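Local coordinates for putative restriction endonuclease domain-containing protein (Anabaena variabilis, PDB 3OT2) that is of unknown function but is probably a nuclease of the PDDEXK restriction-endonuclease-like kind, at residues Pro115-Ser118 / Gln119-Thr123; Leu139-Pro142 / Asp143-Thr146; His176-Ile179 / Lys180-Phe183. All coordinates share one frame; numbering follows the deposited sequence. Where two conformers were deposited one is given.

Contact 1: residues Pro115-Ser118 / Gln119-Thr123. With EDO (1,2-ethanediol), chain K.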
# COMPACT_ATOMS: atom_id res chain seq x y z
N PRO A 115 12.19 5.54 8.36
CA PRO A 115 13.12 4.82 7.45
C PRO A 115 13.24 3.30 7.62
O PRO A 115 13.37 2.60 6.61
CB PRO A 115 14.47 5.48 7.75
CG PRO A 115 14.12 6.86 8.18
CD PRO A 115 12.81 6.78 8.89
N ASP A 116 13.23 2.77 8.87
CA ASP A 116 13.44 1.33 9.07
C ASP A 116 12.14 0.51 9.10
O ASP A 116 12.19 -0.71 9.24
CB ASP A 116 14.24 1.12 10.36
CG ASP A 116 15.64 1.71 10.30
OD1 ASP A 116 16.28 1.64 9.21
OD2 ASP A 116 16.11 2.26 11.33
N GLN A 117 10.98 1.16 8.93
CA GLN A 117 9.69 0.50 8.95
C GLN A 117 9.43 -0.26 7.65
O GLN A 117 9.85 0.17 6.58
CB GLN A 117 8.57 1.56 9.20
CG GLN A 117 7.14 1.02 9.44
CD GLN A 117 7.01 -0.01 10.56
OE1 GLN A 117 7.61 -1.08 10.52
NE2 GLN A 117 6.12 0.22 11.52
N SER A 118 8.76 -1.42 7.75
CA SER A 118 8.35 -2.17 6.57
C SER A 118 6.96 -1.67 6.17
O SER A 118 6.01 -1.90 6.91
CB SER A 118 8.34 -3.68 6.84
OG SER A 118 7.62 -4.35 5.81
N GLN A 119 6.86 -0.96 5.04
CA GLN A 119 5.58 -0.46 4.53
C GLN A 119 4.63 -1.64 4.19
O GLN A 119 3.43 -1.53 4.38
CB GLN A 119 5.81 0.43 3.30
CG GLN A 119 4.53 1.10 2.80
CD GLN A 119 4.79 2.26 1.87
OE1 GLN A 119 5.92 2.73 1.74
NE2 GLN A 119 3.74 2.79 1.27
N THR A 120 5.19 -2.79 3.73
CA THR A 120 4.37 -3.97 3.43
C THR A 120 3.75 -4.48 4.74
O THR A 120 2.55 -4.68 4.77
CB THR A 120 5.22 -5.01 2.71
OG1 THR A 120 5.42 -4.54 1.38
CG2 THR A 120 4.57 -6.41 2.67
N LYS A 121 4.54 -4.64 5.81
CA LYS A 121 4.05 -5.10 7.12
C LYS A 121 2.94 -4.17 7.64
O LYS A 121 1.90 -4.67 8.09
CB LYS A 121 5.20 -5.18 8.13
CG LYS A 121 4.79 -5.54 9.55
CD LYS A 121 5.94 -5.36 10.55
CE LYS A 121 6.13 -3.91 10.91
NZ LYS A 121 7.36 -3.66 11.71
N VAL A 122 3.15 -2.85 7.56
CA VAL A 122 2.20 -1.83 8.02
C VAL A 122 0.89 -1.94 7.26
O VAL A 122 -0.17 -1.86 7.89
CB VAL A 122 2.82 -0.41 7.89
CG1 VAL A 122 1.75 0.65 7.94
CG2 VAL A 122 3.83 -0.18 8.99
N THR A 123 0.95 -2.11 5.92
CA THR A 123 -0.25 -2.24 5.08
C THR A 123 -1.01 -3.50 5.49
O THR A 123 -2.22 -3.42 5.68
CB THR A 123 0.12 -2.22 3.59
OG1 THR A 123 0.73 -0.96 3.35
CG2 THR A 123 -1.10 -2.32 2.71
C1 EDO K . 0.58 0.82 0.32
O1 EDO K . 1.51 1.08 1.37
C2 EDO K . 0.75 -0.63 -0.15
O2 EDO K . 2.01 -0.80 -0.79
O HOH W 1 9.26 -0.33 3.38
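Ser118 N-caps helix 119-131, its OG accepting from Lys121 N at 3.1 Å in a nearly straight bond (167°). This hydroxyl is also hydrogen-bonded to Glu144 of the second subunit, so the cap belongs to the dimer interface as well. One residue earlier, Gln117 bends at chi2 (55°), which turns its amide back across the first helical turn. Gln117 OE1 takes two donors, each in the carbonyl plane and on a lone pair: Lys121 NZ at 2.9 Å and the backbone Ser118 N at 3.0 Å. The flank of the amide rests on Val122, with Gln117 NE2 3.4 Å from Val122 CG2. The helix that starts here is the crossover of a beta-alpha-beta unit, joining parallel strands 108-112 and 136-141 of the central mixed sheet, consistent with a PDDEXK-type core. With an alanine at Gln117, Lys121 NZ and Ser118 N would probably both lose this acceptor, and the amide contact on Val122 CG2 would go. On another side of the turn, Gln119 NE2 donates to O1 of a 1,2-ethanediol at 2.8 Å, and that O1 donates to Thr123 OG1 at 2.9 Å. Gln119 and Thr123 of the second subunit bind the same diol, placing it between the two helices.

Contact 2: residues Leu139-Pro142 / Asp143-Thr146. With ACT (acetate ion), chain C; EDO (1,2-ethanediol), chain L.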
# COMPACT_ATOMS: atom_id res chain seq x y z
N LEU A 139 -2.33 5.57 6.67
CA LEU A 139 -0.92 5.26 6.49
C LEU A 139 -0.27 6.57 6.07
O LEU A 139 -0.51 7.06 4.96
CB LEU A 139 -0.64 4.12 5.48
CG LEU A 139 0.85 3.86 5.16
CD1 LEU A 139 1.68 3.70 6.41
CD2 LEU A 139 1.01 2.66 4.27
N ILE A 140 0.45 7.19 7.00
CA ILE A 140 1.12 8.48 6.80
C ILE A 140 2.55 8.22 6.33
O ILE A 140 3.29 7.48 6.98
CB ILE A 140 1.10 9.37 8.09
CG1 ILE A 140 -0.35 9.68 8.53
CG2 ILE A 140 1.95 10.67 7.89
CD1 ILE A 140 -0.48 10.31 9.93
N ASP A 141 2.93 8.83 5.21
CA ASP A 141 4.28 8.73 4.66
C ASP A 141 4.93 10.12 4.74
O ASP A 141 4.71 10.93 3.84
CB ASP A 141 4.25 8.19 3.22
CG ASP A 141 5.63 8.03 2.59
OD1 ASP A 141 6.59 8.65 3.10
OD2 ASP A 141 5.76 7.25 1.66
N PRO A 142 5.71 10.42 5.80
CA PRO A 142 6.29 11.78 5.93
C PRO A 142 7.15 12.18 4.75
O PRO A 142 6.96 13.29 4.24
CB PRO A 142 7.11 11.70 7.22
CG PRO A 142 6.39 10.65 8.03
CD PRO A 142 6.00 9.61 6.99
N ASP A 143 8.01 11.27 4.25
CA ASP A 143 8.89 11.57 3.13
C ASP A 143 8.13 11.97 1.87
O ASP A 143 8.58 12.88 1.18
CB ASP A 143 9.82 10.39 2.81
CG ASP A 143 10.94 10.13 3.82
OD1 ASP A 143 11.19 11.02 4.68
OD2 ASP A 143 11.54 9.05 3.77
N GLU A 144 7.02 11.31 1.57
CA GLU A 144 6.25 11.62 0.38
C GLU A 144 5.12 12.59 0.68
O GLU A 144 4.34 12.88 -0.23
CB GLU A 144 5.67 10.32 -0.24
CG GLU A 144 6.74 9.34 -0.68
CD GLU A 144 7.17 9.40 -2.13
OE1 GLU A 144 6.66 10.26 -2.88
OE2 GLU A 144 8.01 8.55 -2.52
N GLN A 145 4.99 13.05 1.94
CA GLN A 145 3.90 13.97 2.40
C GLN A 145 2.56 13.46 1.84
O GLN A 145 1.79 14.18 1.20
CB GLN A 145 4.19 15.42 1.99
CG GLN A 145 5.44 15.98 2.69
CD GLN A 145 5.78 17.38 2.28
OE1 GLN A 145 4.92 18.25 2.16
NE2 GLN A 145 7.06 17.65 2.12
N THR A 146 2.31 12.18 2.08
CA THR A 146 1.15 11.49 1.57
C THR A 146 0.46 10.75 2.69
O THR A 146 1.11 10.27 3.63
CB THR A 146 1.61 10.50 0.45
OG1 THR A 146 2.13 11.24 -0.65
CG2 THR A 146 0.48 9.56 -0.04
C ACT C . 9.09 7.63 4.99
O ACT C . 8.64 8.70 5.36
OXT ACT C . 8.76 7.15 3.86
CH3 ACT C . 10.12 6.95 5.87
C1 EDO L . 5.04 11.39 -6.05
O1 EDO L . 4.17 11.96 -7.04
C2 EDO L . 4.74 9.90 -5.90
O2 EDO L . 4.64 9.59 -4.50
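The carbonyl oxygen of Asp141 is gripped by Thr146 N at 3.2 Å and more weakly by Glu144 N. In return Asp141 N donates to Thr146 O at 2.8 Å, making Asp141 and Thr146 a hydrogen-bonded antiparallel pair. Inside this pair the chain reverses through a type I turn, closed by Gln145 N on Pro142 O at 3.0 Å. Gln145 has positive backbone angles (46°/51°) and shares Asp141 as its opposite number with Thr146, so the hairpin between strands 136-141 and 146-150 is a type I turn followed by a G1 beta bulge. Asp141 OD1 accepts from Glu144 N at 3.1 Å, the N-H coming from above the carboxylate plane, and Thr146 OG1 folds back to donate to Glu144 O at 2.8 Å and is also hydrogen-bonded to Lys124 of the second subunit. Asp141 and Glu144 run side by side with their carboxylates turned 79° apart; OD2 of Asp141 lies 3.3 Å from the Glu144 CG methylene. Each acid has a hydroxyl mate on the second subunit, Thr120 for Asp141 and Ser118 for Glu144, which probably eases the proximity of like charges. Beside the Asp141 carboxylate, Asp143 N donates to an oxygen (O) of a bound acetate at 2.9 Å, while the Asp143 carboxylate forms a salt bridge with Lys41.

Contact 3: residues His176-Ile179 / Lys180-Phe183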
# COMPACT_ATOMS: atom_id res chain seq x y z
N HIS A 176 -10.64 18.94 11.03
CA HIS A 176 -10.39 19.32 9.63
C HIS A 176 -8.90 19.48 9.46
O HIS A 176 -8.35 20.54 9.76
CB HIS A 176 -11.14 20.60 9.24
CG HIS A 176 -12.61 20.51 9.48
ND1 HIS A 176 -13.39 19.58 8.83
CD2 HIS A 176 -13.38 21.23 10.33
CE1 HIS A 176 -14.62 19.76 9.29
NE2 HIS A 176 -14.66 20.75 10.19
N LEU A 177 -8.24 18.40 9.04
CA LEU A 177 -6.79 18.38 8.92
C LEU A 177 -6.36 18.31 7.47
O LEU A 177 -6.63 17.33 6.78
CB LEU A 177 -6.23 17.20 9.73
CG LEU A 177 -4.70 17.09 9.79
CD1 LEU A 177 -4.13 18.22 10.65
CD2 LEU A 177 -4.29 15.76 10.35
N SER A 178 -5.68 19.37 7.00
CA SER A 178 -5.16 19.37 5.64
C SER A 178 -3.81 18.65 5.59
O SER A 178 -3.17 18.50 6.63
CB SER A 178 -5.00 20.80 5.12
OG SER A 178 -3.98 21.49 5.83
N ILE A 179 -3.38 18.26 4.39
CA ILE A 179 -2.06 17.65 4.15
C ILE A 179 -0.97 18.64 4.62
O ILE A 179 -0.06 18.25 5.37
CB ILE A 179 -1.93 17.25 2.65
CG1 ILE A 179 -2.79 15.99 2.32
CG2 ILE A 179 -0.46 17.07 2.16
CD1 ILE A 179 -2.28 14.62 2.98
N LYS A 180 -1.10 19.92 4.23
CA LYS A 180 -0.14 20.97 4.57
C LYS A 180 -0.01 21.12 6.11
O LYS A 180 1.11 21.20 6.61
CB LYS A 180 -0.52 22.28 3.87
CG LYS A 180 -0.52 23.57 4.68
CD LYS A 180 -0.40 24.81 3.79
CE LYS A 180 -1.62 25.09 2.95
NZ LYS A 180 -2.64 25.94 3.65
N ASP A 181 -1.14 21.05 6.85
CA ASP A 181 -1.15 21.14 8.31
C ASP A 181 -0.44 19.96 8.94
O ASP A 181 0.35 20.14 9.87
CB ASP A 181 -2.58 21.24 8.88
CG ASP A 181 -3.29 22.58 8.68
OD1 ASP A 181 -2.59 23.58 8.42
OD2 ASP A 181 -4.54 22.61 8.77
N LEU A 182 -0.73 18.74 8.45
CA LEU A 182 -0.13 17.53 8.97
C LEU A 182 1.40 17.57 8.86
O LEU A 182 2.08 17.35 9.86
CB LEU A 182 -0.66 16.31 8.19
CG LEU A 182 -0.79 14.97 8.93
CD1 LEU A 182 -1.45 13.95 8.03
CD2 LEU A 182 0.54 14.43 9.38
N PHE A 183 1.93 17.81 7.66
CA PHE A 183 3.37 17.75 7.44
C PHE A 183 4.10 19.03 7.92
O PHE A 183 5.31 19.00 8.08
CB PHE A 183 3.69 17.35 5.99
CG PHE A 183 3.11 15.97 5.72
CD1 PHE A 183 3.66 14.84 6.32
CD2 PHE A 183 1.95 15.81 4.96
CE1 PHE A 183 3.07 13.57 6.15
CE2 PHE A 183 1.36 14.54 4.80
CZ PHE A 183 1.92 13.43 5.40
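Ser178 OG accepts from Asp181 N at 3.0 Å, a capping bond that ties off the first turn of helix 179-183. The hydroxyl sits between the backbone N and the carbonyl carbon of its own residue (chi1 67°), the crowded position, which aims it at the amide three residues on. The Asp181 side chain curls back beside it, CG 3.1 Å from Ser178 OG, yet the reciprocal half of a capping box is not made: Asp181 OD2 stays 3.9 Å from Ser178 N, which is buried without a partner. Next to the polar cap, the residues on its two sides in sequence also meet through apolar atoms. Leu177 CD2 meets Leu182 CG at 3.9 Å, the two side chains crossing at about a right angle, while Leu177 CD1 lies against CB of Asp181. This pairing of the residue before the N-cap with the fourth residue after it is a hydrophobic staple, here combined with the serine cap. Regular helical bonds follow, Leu182 N to Ser178 O and Phe183 N to Ile179 O, the latter almost straight at 172°. Along that turn Ile179 and Phe183 point the same way, Ile179 CG2 touching the ring at Phe183 CD2 (3.9 Å), and Leu182 CD2 lies over one ring face, offset toward its rim. Farther out, Val147 of strand 146-150 packs on Ile179, Leu182 and Phe183 alike, and Ile45 of helix 40-57 reaches Leu182 and Phe183. Trp138 and Trp185 also touch Leu177, and backbone bonds from Leu177 to Val166 and from Ile179 to Ala164 anchor the approach to the helix.

In the fold
The three contacts follow in series along the chain. Contact 1 opens helix 119-131, contact 2 turns the chain from strand 136-141 into strand 146-150, and contact 3 starts the short helix 179-183. Centres of contacts 1 and 2 lie about 12 Å apart, and Leu139 packs against Val122, joining helix 119-131 to the mixed sheet that carries both strands. Contacts 2 and 3 have centres about 11 Å apart and meet where the Phe183 ring lies against Ile140, Pro142 and the Gln145-Thr146 backbone. Contacts 1 and 3, centres about 22 Å apart, do not touch. Contacts 1 and 2 both face the second subunit, each cap binding the other copy's hairpin; contact 3 does not.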